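Local coordinates for flavoprotein (Thermotoga maritima, PDB 5V8S), which probably passes electrons from bound FMN to a di-iron centre that carries out an oxidoreductase reaction, as in other flavodiiron proteins, at residues N96-D101 with E130-I135; I119-F124 with K136-V141; A62-D67 with I90-V95; K75-A80 with P107-T112; I32-I37 with G68-Y73. The protein carries 1 engineered substitution. All coordinates share one frame; numbering follows the deposited sequence.

Contact 1. Residues N96-D101 with E130-I135; sequences NHTEPD and EGFYGI. With FEO (mu-oxo-diiron), chain C.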
# COMPACT_ATOMS: atom_id res chain seq x y z
N ASN A 96 12.73 1.15 -29.67
CA ASN A 96 12.59 -0.25 -29.30
C ASN A 96 11.33 -0.49 -28.45
O ASN A 96 10.84 -1.62 -28.42
CB ASN A 96 13.81 -0.68 -28.48
CG ASN A 96 15.06 -0.83 -29.33
OD1 ASN A 96 15.06 -1.55 -30.34
ND2 ASN A 96 16.16 -0.16 -28.93
N HIS A 97 10.81 0.54 -27.79
CA HIS A 97 9.73 0.45 -26.82
C HIS A 97 9.26 1.87 -26.60
O HIS A 97 10.08 2.79 -26.51
CB HIS A 97 10.32 -0.17 -25.54
CG HIS A 97 9.43 -0.25 -24.33
ND1 HIS A 97 8.15 -0.77 -24.32
CD2 HIS A 97 9.71 0.04 -23.04
CE1 HIS A 97 7.67 -0.75 -23.08
NE2 HIS A 97 8.61 -0.27 -22.28
N THR A 98 7.95 2.06 -26.56
CA THR A 98 7.36 3.39 -26.62
C THR A 98 6.98 3.96 -25.26
O THR A 98 6.43 5.07 -25.22
CB THR A 98 6.11 3.37 -27.50
OG1 THR A 98 5.11 2.55 -26.89
CG2 THR A 98 6.44 2.85 -28.90
N GLU A 99 7.22 3.25 -24.17
CA GLU A 99 6.77 3.76 -22.88
C GLU A 99 7.43 5.12 -22.62
O GLU A 99 8.60 5.32 -22.97
CB GLU A 99 7.13 2.78 -21.76
CG GLU A 99 6.57 3.14 -20.41
CD GLU A 99 6.79 2.08 -19.37
OE1 GLU A 99 7.18 0.95 -19.71
OE2 GLU A 99 6.55 2.37 -18.18
N PRO A 100 6.73 6.08 -22.01
CA PRO A 100 7.28 7.44 -21.94
C PRO A 100 8.53 7.63 -21.11
O PRO A 100 9.12 8.71 -21.20
CB PRO A 100 6.12 8.28 -21.43
CG PRO A 100 4.92 7.57 -21.94
CD PRO A 100 5.26 6.11 -21.85
N ASP A 101 8.95 6.67 -20.28
CA ASP A 101 10.26 6.84 -19.63
C ASP A 101 11.40 6.77 -20.64
O ASP A 101 12.46 7.34 -20.40
CB ASP A 101 10.49 5.80 -18.54
CG ASP A 101 10.41 4.36 -19.03
OD1 ASP A 101 9.46 4.01 -19.74
OD2 ASP A 101 11.32 3.57 -18.69
N GLU A 130 1.45 6.79 -32.26
CA GLU A 130 0.34 7.62 -32.71
C GLU A 130 -0.58 7.96 -31.54
O GLU A 130 -0.98 9.11 -31.37
CB GLU A 130 -0.43 6.89 -33.80
CG GLU A 130 -1.57 7.73 -34.32
CD GLU A 130 -2.44 6.98 -35.31
OE1 GLU A 130 -3.61 6.68 -34.97
OE2 GLU A 130 -1.94 6.69 -36.41
N GLY A 131 -0.91 6.97 -30.72
CA GLY A 131 -1.82 7.23 -29.61
C GLY A 131 -1.23 8.16 -28.56
O GLY A 131 -1.94 9.00 -27.99
N PHE A 132 0.06 8.01 -28.25
CA PHE A 132 0.66 8.87 -27.24
C PHE A 132 0.92 10.27 -27.77
O PHE A 132 0.66 11.27 -27.09
CB PHE A 132 2.01 8.30 -26.79
CG PHE A 132 1.93 7.04 -25.98
CD1 PHE A 132 0.81 6.69 -25.26
CD2 PHE A 132 3.02 6.19 -25.95
CE1 PHE A 132 0.78 5.51 -24.53
CE2 PHE A 132 2.99 5.02 -25.21
CZ PHE A 132 1.87 4.68 -24.51
N TYR A 133 1.47 10.37 -28.98
CA TYR A 133 2.07 11.61 -29.46
C TYR A 133 1.53 12.10 -30.78
O TYR A 133 1.93 13.18 -31.21
CB TYR A 133 3.60 11.44 -29.61
CG TYR A 133 4.30 10.91 -28.38
CD1 TYR A 133 4.28 11.63 -27.18
CD2 TYR A 133 4.97 9.69 -28.40
CE1 TYR A 133 4.92 11.14 -26.04
CE2 TYR A 133 5.62 9.20 -27.28
CZ TYR A 133 5.58 9.92 -26.10
OH TYR A 133 6.22 9.45 -24.97
N GLY A 134 0.63 11.37 -31.43
CA GLY A 134 0.18 11.75 -32.75
C GLY A 134 1.21 11.59 -33.84
O GLY A 134 1.04 12.14 -34.93
N ILE A 135 2.29 10.86 -33.57
CA ILE A 135 3.34 10.63 -34.56
C ILE A 135 2.87 9.53 -35.51
O ILE A 135 2.58 8.41 -35.08
CB ILE A 135 4.66 10.24 -33.87
CG1 ILE A 135 5.20 11.43 -33.07
CG2 ILE A 135 5.69 9.75 -34.86
CD1 ILE A 135 6.29 11.07 -32.06
FE1 FEO C . 8.97 -0.09 -20.09
FE2 FEO C . 11.87 1.61 -19.49
O FEO C . 10.09 1.42 -20.08
O HOH W 1 9.37 0.05 -17.92
O HOH W 2 11.25 0.49 -17.60
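Phe-132 brings the edge of its ring to Thr-98, its CE2 3.4 Å from Thr-98 O and that oxygen near the ring plane. The side chains cross at about a right angle, with Thr-98 OG1 3.7 Å from the same Phe-132 CE2; the polar partner of this hydroxyl is Asp-166. Pro-100 adds an apolar contact, its CD 4.2 Å from Phe-132 CE2. Separately, Pro-100 CB rests in van der Waals contact with a hydroxyl, 3.7 Å from Tyr-133 OH. No hydrogen bond joins the segments directly, but Ser-103 OG bonds to both Thr-98 O and Tyr-133 OH.

Metal binding occupies the alternate residues, in the HxExD pattern of the metallo-beta-lactamase fold. His-97 NE2 sits 2.2 Å from one iron, which Glu-99 OE1 binds at 2.1 Å; Asp-101 OD2 binds the second iron at 2.2 Å. The extended side chain of Glu-99, its CG anti to the backbone N (chi1 -173°), carries the carboxylate to the metal. His-163, Asp-180, His-240 and the engineered Asp-102, with the bridging oxygen and one water on each iron, complete the site.

Tyr-276 of the second subunit bonds Glu-99 OE2, while Thr-98 packs on helix 123-133 and Tyr-133 on helix 106-113.

Contact 2. Residues I119-F124 with K136-V141; sequences IIASNF and KDVTVV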
# COMPACT_ATOMS: atom_id res chain seq x y z
N ILE A 119 11.60 6.96 -38.61
CA ILE A 119 11.33 6.45 -37.26
C ILE A 119 11.02 4.97 -37.39
O ILE A 119 10.08 4.58 -38.09
CB ILE A 119 10.17 7.20 -36.61
CG1 ILE A 119 10.47 8.71 -36.57
CG2 ILE A 119 9.89 6.66 -35.20
CD1 ILE A 119 9.32 9.58 -36.01
N ILE A 120 11.80 4.11 -36.72
CA ILE A 120 11.64 2.66 -36.83
C ILE A 120 11.06 2.12 -35.53
O ILE A 120 11.58 2.42 -34.44
CB ILE A 120 12.99 1.98 -37.15
CG1 ILE A 120 13.46 2.43 -38.53
CG2 ILE A 120 12.85 0.46 -37.07
CD1 ILE A 120 14.89 2.07 -38.79
N ALA A 121 10.02 1.30 -35.64
CA ALA A 121 9.41 0.69 -34.47
C ALA A 121 8.75 -0.62 -34.88
O ALA A 121 8.61 -0.92 -36.07
CB ALA A 121 8.38 1.63 -33.84
N SER A 122 8.31 -1.39 -33.90
CA SER A 122 7.50 -2.56 -34.19
C SER A 122 6.08 -2.15 -34.60
O SER A 122 5.70 -0.97 -34.54
CB SER A 122 7.41 -3.44 -32.95
OG SER A 122 6.61 -2.82 -31.95
N ASN A 123 5.29 -3.13 -35.03
CA ASN A 123 3.91 -2.84 -35.43
C ASN A 123 3.13 -2.21 -34.28
O ASN A 123 2.45 -1.18 -34.45
CB ASN A 123 3.23 -4.12 -35.90
CG ASN A 123 1.90 -3.85 -36.53
OD1 ASN A 123 1.82 -3.34 -37.65
ND2 ASN A 123 0.84 -4.17 -35.82
N PHE A 124 3.18 -2.80 -33.10
CA PHE A 124 2.48 -2.20 -31.97
C PHE A 124 3.13 -0.89 -31.57
O PHE A 124 2.44 0.04 -31.13
CB PHE A 124 2.47 -3.15 -30.79
CG PHE A 124 1.13 -3.39 -30.23
CD1 PHE A 124 0.52 -2.44 -29.44
CD2 PHE A 124 0.47 -4.58 -30.47
CE1 PHE A 124 -0.74 -2.66 -28.89
CE2 PHE A 124 -0.79 -4.81 -29.94
CZ PHE A 124 -1.39 -3.85 -29.15
N LYS A 136 2.84 9.83 -36.81
CA LYS A 136 2.21 8.95 -37.77
C LYS A 136 3.16 8.33 -38.78
O LYS A 136 2.93 7.19 -39.21
CB LYS A 136 1.11 9.70 -38.54
CG LYS A 136 -0.05 10.13 -37.64
CD LYS A 136 -1.27 10.57 -38.43
CE LYS A 136 -2.49 10.76 -37.51
NZ LYS A 136 -2.82 9.53 -36.72
N ASP A 137 4.22 9.01 -39.17
CA ASP A 137 5.05 8.50 -40.27
C ASP A 137 6.14 7.61 -39.67
O ASP A 137 7.30 8.01 -39.49
CB ASP A 137 5.56 9.63 -41.15
CG ASP A 137 4.47 10.19 -42.08
OD1 ASP A 137 3.50 9.47 -42.40
OD2 ASP A 137 4.59 11.36 -42.51
N VAL A 138 5.75 6.38 -39.37
CA VAL A 138 6.62 5.42 -38.70
C VAL A 138 6.83 4.22 -39.62
O VAL A 138 5.88 3.68 -40.19
CB VAL A 138 6.03 4.98 -37.34
CG1 VAL A 138 6.88 3.88 -36.72
CG2 VAL A 138 5.96 6.15 -36.41
N THR A 139 8.08 3.78 -39.72
CA THR A 139 8.45 2.59 -40.48
C THR A 139 8.40 1.37 -39.57
O THR A 139 9.15 1.29 -38.59
CB THR A 139 9.86 2.80 -41.03
OG1 THR A 139 9.85 3.91 -41.94
CG2 THR A 139 10.37 1.56 -41.75
N VAL A 140 7.54 0.41 -39.90
CA VAL A 140 7.38 -0.81 -39.11
C VAL A 140 8.38 -1.85 -39.59
O VAL A 140 8.48 -2.12 -40.79
CB VAL A 140 5.95 -1.35 -39.25
CG1 VAL A 140 5.83 -2.75 -38.65
CG2 VAL A 140 4.99 -0.41 -38.57
N VAL A 141 9.10 -2.45 -38.64
CA VAL A 141 9.99 -3.57 -38.91
C VAL A 141 9.37 -4.84 -38.35
O VAL A 141 8.74 -4.83 -37.28
CB VAL A 141 11.41 -3.36 -38.34
CG1 VAL A 141 12.17 -2.32 -39.16
CG2 VAL A 141 11.36 -2.99 -36.86
O HOH W 3 9.54 6.58 -40.81
O HOH W 4 6.55 -5.64 -35.77
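Thr-139 uses both its backbone polar atoms on the neighbouring strand: its N donates to Ile-119 O at 2.7 Å, and its O accepts from Ala-121 N at 3.1 Å. One step on, Val-141 N gives its hydrogen to Ala-121 O at 3.0 Å. The intervening CA-H groups point at the same acceptors, Ile-120 CA at Thr-139 O and Val-140 CA at Ala-121 O. Ile-120 itself turns its N and O the other way, to Ile-93 and Val-95.

These are the parallel strands of a beta-alpha-beta unit, with helix 123-133 between them in sequence, and 138-140 is an edge strand of its sheet within this chain. Val-138 holds CG1 anti to its backbone N (chi1 174°), which puts this methyl 4.0 Å from Ala-121 CB on the face that also packs against Leu-129 of the helix. Ile-120, on the other face, touches Val-141 CG1 through its CG2 at 3.5 Å, the two side chains crossing at about a right angle beside Phe-156.

Water serves both ends of the pair. One molecule accepts from Ile-119 N, donates to Asp-137 O and bonds Thr-139 OG1; another accepts from Asn-123 N and donates to Val-141 O at 2.8 Å. Ser-122, at the helix N-cap, bonds Gly-125 N and Asp-166 O through its hydroxyl.

Contact 3. Residues A62-D67 with I90-V95; sequences ANVLID and ITHIIV
Strands 62-66 and 92-94 are the two parallel strands of a beta-alpha-beta unit in the metallo-beta-lactamase fold, with helix 74-82 between them in sequence, and Val-64, Leu-65 and Ile-66 pair with His-92, Ile-93 and Ile-94. Leu-65 sits between two bonds: its N donates to His-92 O at 2.9 Å, and its O takes Ile-94 N at 2.8 Å. Asp-67 N then donates to Ile-94 O at 3.0 Å.

At the start of the pair the ladder is less regular. Asn-63 O accepts twice, from Thr-91 N at 3.0 Å in the carbonyl plane and from His-92 N at 3.2 Å, tilted 28° out of it. Thr-91 holds OG1 between its own N and carbonyl carbon (chi1 56°), which turns the hydroxyl to Asn-63 N, a 2.9 Å bond. The same OG1 lies in the plane of the His-92 ring, 2.8 Å from ND1, a hydrogen bond that helps hold the ring's rotation.

Val-64 CG1 meets Ile-94 CD1 at 3.8 Å, and Ile-66 and Ile-94 run side by side on the same face. Ile-149 of strand 146-149 and Met-168 of strand 168-172 pack there. On the other face Leu-65 and Ile-93 pack against Thr-109 and Leu-110 of helix 106-113, while Val-64 and Ile-66 make backbone hydrogen bonds to strand 50-59 and Ile-93 to strand 118-121.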
# COMPACT_ATOMS: atom_id res chain seq x y z
N ALA A 62 24.62 8.47 -42.19
CA ALA A 62 23.47 8.35 -41.31
C ALA A 62 23.90 8.69 -39.89
O ALA A 62 25.05 8.47 -39.51
CB ALA A 62 22.89 6.94 -41.34
N ASN A 63 22.96 9.23 -39.12
CA ASN A 63 23.13 9.39 -37.69
C ASN A 63 21.87 8.83 -37.05
O ASN A 63 20.76 9.33 -37.31
CB ASN A 63 23.33 10.85 -37.27
CG ASN A 63 24.68 11.41 -37.69
OD1 ASN A 63 25.73 10.86 -37.35
ND2 ASN A 63 24.64 12.51 -38.43
N VAL A 64 22.03 7.79 -36.24
CA VAL A 64 20.92 6.98 -35.74
C VAL A 64 20.80 7.19 -34.23
O VAL A 64 21.68 6.78 -33.47
CB VAL A 64 21.11 5.50 -36.07
CG1 VAL A 64 19.89 4.68 -35.63
CG2 VAL A 64 21.42 5.30 -37.56
N LEU A 65 19.70 7.79 -33.81
CA LEU A 65 19.37 7.92 -32.39
C LEU A 65 18.54 6.72 -31.97
O LEU A 65 17.62 6.32 -32.68
CB LEU A 65 18.57 9.20 -32.14
CG LEU A 65 18.05 9.40 -30.72
CD1 LEU A 65 19.21 9.61 -29.76
CD2 LEU A 65 17.10 10.59 -30.72
N ILE A 66 18.88 6.14 -30.82
CA ILE A 66 18.21 4.94 -30.33
C ILE A 66 17.64 5.25 -28.95
O ILE A 66 18.39 5.49 -28.00
CB ILE A 66 19.13 3.71 -30.32
CG1 ILE A 66 19.65 3.48 -31.75
CG2 ILE A 66 18.38 2.46 -29.80
CD1 ILE A 66 20.52 2.27 -31.91
N ASP A 67 16.32 5.29 -28.87
CA ASP A 67 15.57 5.56 -27.65
C ASP A 67 15.78 7.00 -27.17
O ASP A 67 16.26 7.84 -27.94
CB ASP A 67 15.86 4.47 -26.61
CG ASP A 67 15.41 3.06 -27.10
OD1 ASP A 67 14.37 2.96 -27.82
OD2 ASP A 67 16.10 2.06 -26.81
N ILE A 90 20.56 14.33 -37.76
CA ILE A 90 19.98 13.03 -37.44
C ILE A 90 19.09 12.58 -38.59
O ILE A 90 18.27 13.34 -39.11
CB ILE A 90 19.22 13.09 -36.11
CG1 ILE A 90 20.22 13.27 -34.96
CG2 ILE A 90 18.40 11.81 -35.91
CD1 ILE A 90 19.57 13.57 -33.63
N THR A 91 19.23 11.31 -38.96
CA THR A 91 18.52 10.73 -40.09
C THR A 91 17.55 9.63 -39.68
O THR A 91 16.58 9.38 -40.41
CB THR A 91 19.50 10.14 -41.12
OG1 THR A 91 20.36 9.19 -40.48
CG2 THR A 91 20.35 11.24 -41.79
N HIS A 92 17.79 8.96 -38.55
CA HIS A 92 16.99 7.82 -38.11
C HIS A 92 16.79 7.90 -36.61
O HIS A 92 17.69 8.32 -35.89
CB HIS A 92 17.72 6.51 -38.40
CG HIS A 92 17.88 6.23 -39.86
ND1 HIS A 92 18.80 6.89 -40.65
CD2 HIS A 92 17.23 5.36 -40.67
CE1 HIS A 92 18.71 6.44 -41.88
NE2 HIS A 92 17.76 5.51 -41.93
N ILE A 93 15.61 7.49 -36.15
CA ILE A 93 15.35 7.25 -34.74
C ILE A 93 14.74 5.86 -34.59
O ILE A 93 13.70 5.56 -35.20
CB ILE A 93 14.42 8.31 -34.12
CG1 ILE A 93 15.01 9.71 -34.28
CG2 ILE A 93 14.19 8.01 -32.63
CD1 ILE A 93 14.10 10.85 -33.88
N ILE A 94 15.38 5.01 -33.79
CA ILE A 94 14.88 3.67 -33.51
C ILE A 94 14.21 3.68 -32.14
O ILE A 94 14.80 4.12 -31.15
CB ILE A 94 16.01 2.62 -33.54
CG1 ILE A 94 16.60 2.53 -34.96
CG2 ILE A 94 15.48 1.25 -33.09
CD1 ILE A 94 17.78 1.56 -35.10
N VAL A 95 12.97 3.23 -32.11
CA VAL A 95 12.16 3.18 -30.90
C VAL A 95 11.92 1.70 -30.58
O VAL A 95 11.03 1.06 -31.14
CB VAL A 95 10.85 3.95 -31.06
CG1 VAL A 95 10.03 3.89 -29.79
CG2 VAL A 95 11.15 5.39 -31.43

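Contact 4. Residues K75-A80 with P107-T112; sequences KEFIDA and PATLKT
Ile-78 lays its CD1 against the backbone of helix 106-113, 3.7 Å from Thr-109 CA and equally far from Thr-112 OG1. A bent chain (chi1 -65°, chi2 -52°) brings this methyl to the surface of Ala-108, Thr-109 and Thr-112. The Ile-78 and Thr-112 side chains run antiparallel alongside one another, with the CG2 methyls of Ile-78 and Thr-112 3.9 Å apart. Ala-108 CB is at the margin, 4.5 Å from Ile-78 CG1.

Next to it, the edge of the Phe-77 ring approaches Thr-109: CE2 is 3.3 Å from Thr-109 OG1, which lies near the ring plane. Phe-77 also packs on Leu-65 of strand 62-66 and meets Trp-69 edge-to-face. The short helix segments cross at -42°, with their axes 9.8 Å apart at closest approach, a contact between two helices on the same face of the sheet.

Both threonine hydroxyls look back to their own helix. Thr-112 OG1 donates to Ala-108 O at 2.9 Å, from the face of that carbonyl opposite to Thr-112 N, and Thr-109 OG1 bonds Ser-105 O. Bonded in this way, the hydroxyl oxygens can lie against the Phe-77 ring edge and the Ile-78 methyl without a polar partner across the contact.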
# COMPACT_ATOMS: atom_id res chain seq x y z
N LYS A 75 14.25 18.89 -22.28
CA LYS A 75 15.15 20.01 -22.53
C LYS A 75 16.59 19.59 -22.29
O LYS A 75 17.49 19.92 -23.08
CB LYS A 75 14.79 21.20 -21.64
CG LYS A 75 15.80 22.36 -21.67
CD LYS A 75 15.74 23.21 -20.40
CE LYS A 75 17.05 23.93 -20.16
NZ LYS A 75 17.42 24.81 -21.30
N GLU A 76 16.82 18.87 -21.20
CA GLU A 76 18.15 18.36 -20.90
C GLU A 76 18.63 17.42 -21.99
O GLU A 76 19.82 17.43 -22.36
CB GLU A 76 18.13 17.66 -19.54
CG GLU A 76 17.96 18.59 -18.33
CD GLU A 76 16.51 18.87 -17.95
OE1 GLU A 76 15.59 18.60 -18.75
OE2 GLU A 76 16.28 19.37 -16.83
N PHE A 77 17.73 16.59 -22.53
CA PHE A 77 18.10 15.64 -23.58
C PHE A 77 18.57 16.36 -24.84
O PHE A 77 19.60 16.02 -25.43
CB PHE A 77 16.93 14.72 -23.91
CG PHE A 77 17.24 13.75 -25.00
CD1 PHE A 77 18.07 12.67 -24.76
CD2 PHE A 77 16.71 13.92 -26.27
CE1 PHE A 77 18.38 11.79 -25.78
CE2 PHE A 77 17.01 13.03 -27.28
CZ PHE A 77 17.83 11.97 -27.04
N ILE A 78 17.81 17.37 -25.27
CA ILE A 78 18.19 18.13 -26.46
C ILE A 78 19.55 18.78 -26.26
O ILE A 78 20.44 18.71 -27.13
CB ILE A 78 17.10 19.16 -26.83
CG1 ILE A 78 15.80 18.48 -27.24
CG2 ILE A 78 17.59 20.10 -27.92
CD1 ILE A 78 15.93 17.44 -28.30
N ASP A 79 19.74 19.43 -25.11
CA ASP A 79 21.01 20.10 -24.86
C ASP A 79 22.17 19.12 -24.89
O ASP A 79 23.21 19.39 -25.50
CB ASP A 79 20.96 20.85 -23.53
CG ASP A 79 19.86 21.91 -23.50
OD1 ASP A 79 19.44 22.37 -24.59
OD2 ASP A 79 19.42 22.28 -22.39
N ALA A 80 22.00 17.95 -24.26
CA ALA A 80 23.08 16.97 -24.24
C ALA A 80 23.33 16.40 -25.63
O ALA A 80 24.49 16.25 -26.05
CB ALA A 80 22.76 15.83 -23.27
N PRO A 107 8.87 13.86 -28.95
CA PRO A 107 8.26 15.02 -29.63
C PRO A 107 9.19 16.22 -29.70
O PRO A 107 9.32 16.85 -30.77
CB PRO A 107 6.99 15.29 -28.81
CG PRO A 107 6.65 13.98 -28.20
CD PRO A 107 7.98 13.32 -27.91
N ALA A 108 9.90 16.51 -28.61
CA ALA A 108 10.84 17.63 -28.60
C ALA A 108 12.00 17.37 -29.55
O ALA A 108 12.48 18.29 -30.24
CB ALA A 108 11.36 17.83 -27.18
N THR A 109 12.45 16.11 -29.63
CA THR A 109 13.54 15.77 -30.53
C THR A 109 13.13 16.01 -31.97
O THR A 109 13.88 16.59 -32.76
CB THR A 109 13.96 14.32 -30.31
OG1 THR A 109 14.36 14.14 -28.95
CG2 THR A 109 15.15 13.94 -31.21
N LEU A 110 11.92 15.56 -32.34
CA LEU A 110 11.48 15.71 -33.72
C LEU A 110 11.36 17.19 -34.09
O LEU A 110 11.72 17.59 -35.20
CB LEU A 110 10.15 14.98 -33.93
CG LEU A 110 10.16 13.46 -33.79
CD1 LEU A 110 8.78 12.87 -33.95
CD2 LEU A 110 11.11 12.83 -34.81
N LYS A 111 10.87 18.02 -33.17
CA LYS A 111 10.77 19.45 -33.44
C LYS A 111 12.15 20.08 -33.61
O LYS A 111 12.34 20.95 -34.47
CB LYS A 111 10.00 20.14 -32.32
CG LYS A 111 8.64 20.68 -32.73
CD LYS A 111 7.80 21.10 -31.53
CE LYS A 111 6.41 21.59 -31.94
NZ LYS A 111 5.53 21.85 -30.75
N THR A 112 13.11 19.67 -32.79
CA THR A 112 14.46 20.22 -32.89
C THR A 112 15.13 19.79 -34.19
O THR A 112 15.87 20.58 -34.80
CB THR A 112 15.29 19.78 -31.68
OG1 THR A 112 14.62 20.18 -30.49
CG2 THR A 112 16.65 20.43 -31.70

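Contact 5. Residues I32-I37 with G68-Y73; sequences IDDDRI and GWKGNY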
# COMPACT_ATOMS: atom_id res chain seq x y z
N ILE A 32 20.95 9.91 -18.32
CA ILE A 32 20.56 10.82 -17.26
C ILE A 32 20.19 10.00 -16.02
O ILE A 32 19.54 8.96 -16.13
CB ILE A 32 19.45 11.80 -17.69
CG1 ILE A 32 19.26 12.87 -16.61
CG2 ILE A 32 18.13 11.07 -17.99
CD1 ILE A 32 18.40 14.03 -17.03
N ASP A 33 20.66 10.44 -14.87
CA ASP A 33 20.44 9.75 -13.60
C ASP A 33 19.26 10.41 -12.88
O ASP A 33 19.39 11.51 -12.35
CB ASP A 33 21.72 9.79 -12.77
CG ASP A 33 22.80 8.88 -13.32
OD1 ASP A 33 22.52 8.21 -14.33
OD2 ASP A 33 23.91 8.84 -12.75
N ASP A 34 18.11 9.72 -12.86
CA ASP A 34 16.89 10.28 -12.29
C ASP A 34 16.92 10.05 -10.78
O ASP A 34 16.57 8.98 -10.29
CB ASP A 34 15.65 9.65 -12.92
CG ASP A 34 14.37 10.37 -12.54
OD1 ASP A 34 14.44 11.25 -11.66
OD2 ASP A 34 13.32 10.05 -13.11
N ASP A 35 17.34 11.08 -10.05
CA ASP A 35 17.30 11.05 -8.59
C ASP A 35 16.09 11.80 -8.03
O ASP A 35 16.02 12.03 -6.82
CB ASP A 35 18.60 11.59 -7.98
CG ASP A 35 18.89 13.02 -8.37
OD1 ASP A 35 18.17 13.59 -9.21
OD2 ASP A 35 19.85 13.59 -7.82
N ARG A 36 15.13 12.18 -8.89
CA ARG A 36 13.90 12.81 -8.43
C ARG A 36 12.79 11.80 -8.21
O ARG A 36 12.03 11.91 -7.24
CB ARG A 36 13.43 13.87 -9.43
CG ARG A 36 14.34 15.09 -9.57
CD ARG A 36 13.75 16.13 -10.55
NE ARG A 36 14.74 17.07 -11.04
CZ ARG A 36 14.55 17.90 -12.07
NH1 ARG A 36 13.39 17.91 -12.73
NH2 ARG A 36 15.51 18.73 -12.44
N ILE A 37 12.70 10.81 -9.09
CA ILE A 37 11.63 9.82 -9.01
C ILE A 37 11.75 9.05 -7.71
O ILE A 37 12.85 8.76 -7.22
CB ILE A 37 11.71 8.91 -10.25
CG1 ILE A 37 10.50 7.98 -10.33
CG2 ILE A 37 13.02 8.09 -10.25
CD1 ILE A 37 10.24 7.46 -11.73
N GLY A 68 15.39 7.32 -25.94
CA GLY A 68 15.39 8.69 -25.48
C GLY A 68 15.30 8.74 -23.96
O GLY A 68 15.64 7.78 -23.27
N TRP A 69 14.82 9.87 -23.44
CA TRP A 69 14.69 10.10 -22.01
C TRP A 69 13.25 10.44 -21.64
O TRP A 69 12.44 10.81 -22.49
CB TRP A 69 15.56 11.27 -21.53
CG TRP A 69 17.06 11.06 -21.58
CD1 TRP A 69 17.73 9.93 -21.91
CD2 TRP A 69 18.05 12.05 -21.29
NE1 TRP A 69 19.08 10.15 -21.86
CE2 TRP A 69 19.31 11.45 -21.49
CE3 TRP A 69 18.00 13.39 -20.90
CZ2 TRP A 69 20.50 12.13 -21.30
CZ3 TRP A 69 19.18 14.07 -20.72
CH2 TRP A 69 20.41 13.44 -20.91
N LYS A 70 12.94 10.33 -20.35
CA LYS A 70 11.61 10.67 -19.86
C LYS A 70 11.31 12.14 -20.15
O LYS A 70 12.20 12.98 -20.19
CB LYS A 70 11.57 10.40 -18.36
CG LYS A 70 10.18 10.43 -17.75
CD LYS A 70 10.27 9.82 -16.32
CE LYS A 70 9.02 10.00 -15.49
NZ LYS A 70 9.11 11.26 -14.77
N GLY A 71 10.01 12.44 -20.32
CA GLY A 71 9.60 13.73 -20.86
C GLY A 71 9.97 14.92 -20.00
O GLY A 71 10.19 16.02 -20.53
N ASN A 72 10.00 14.76 -18.67
CA ASN A 72 10.38 15.88 -17.82
C ASN A 72 11.84 16.29 -18.00
O ASN A 72 12.24 17.35 -17.50
CB ASN A 72 10.05 15.62 -16.33
CG ASN A 72 10.66 14.33 -15.80
OD1 ASN A 72 10.69 13.31 -16.48
ND2 ASN A 72 11.13 14.37 -14.56
N TYR A 73 12.63 15.49 -18.73
CA TYR A 73 14.02 15.80 -19.00
C TYR A 73 14.27 16.08 -20.48
O TYR A 73 15.41 15.97 -20.96
CB TYR A 73 14.89 14.64 -18.51
CG TYR A 73 14.84 14.40 -17.01
CD1 TYR A 73 15.27 15.38 -16.13
CD2 TYR A 73 14.38 13.20 -16.48
CE1 TYR A 73 15.23 15.18 -14.75
CE2 TYR A 73 14.35 12.98 -15.09
CZ TYR A 73 14.77 13.97 -14.24
OH TYR A 73 14.73 13.78 -12.87
O HOH W 5 11.30 11.81 -13.05
O HOH W 6 10.85 17.02 -13.04
O HOH W 7 13.73 19.00 -15.66
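Tyr-73 begins at CB, 3.9 Å from Ile-32 CD1, and sets CG anti to its carbonyl carbon (chi1 -64°), which turns the ring toward segment 32-37. The Ile-32 CD1 methyl lies over one face in a CH-pi contact, 3.9 Å from the Tyr-73 ring centroid, and Asn-72 ND2 sits over the opposite face. Farther out the two ring edges part company: Tyr-73 CE1 lies over the face of the Arg-36 guanidinium, the planes 53° apart, while CE2 comes 3.6 Å from Asp-34 CG. At the tip, OH donates to Asp-34 OD1 at 2.8 Å, from above a carboxylate almost perpendicular to the ring (86°), and touches Arg-36 CD.

The other end of Ile-32 belongs to Trp-69. CB stands 3.5 Å from the centroid of the six-membered ring, nearly on its normal, and CG2 is 3.4 Å from Trp-69 CD2. Trp-69 NE1 is held by Leu-30 O.

Asp-34 OD1 accepts three hydrogens: from Tyr-73 OH, from Arg-36 N in an Asx turn and from Ile-37 N in an Asx motif, at the end of strand 26-34. Its OD2 takes Tyr-52 OH and a water shared with Lys-70 NZ and Asn-72 ND2; Lys-70 also salt-bridges Asp-304 of the second subunit. With so many donors around it, the buried carboxylate probably stays ionised.

In the fold
All five contacts lie in the metallo-beta-lactamase domain. Contacts 2 and 3 join neighbouring strand pairs of one seven-stranded sheet, centres about 13 Å apart, linked where strands 92-94 and 118-121 hydrogen-bond. Contact 5 reaches the same sheet through strand 26-34; the centres of contacts 2 and 5 are about 24 Å apart. Contact 4 packs helices 74-82 and 106-113 over this sheet, its centre about 13 Å from the centres of contacts 3 and 5, and meets contact 5 through Phe-77 and Trp-69. Along the chain contact 5 opens first, then 3, 4, 1 and 2; contact 3 interleaves with 4 and 5, and contact 1 with 2 and 4. From strand 92-94 the chain runs directly into contact 1 and its iron ligands; contacts 1 and 5 both meet the second subunit.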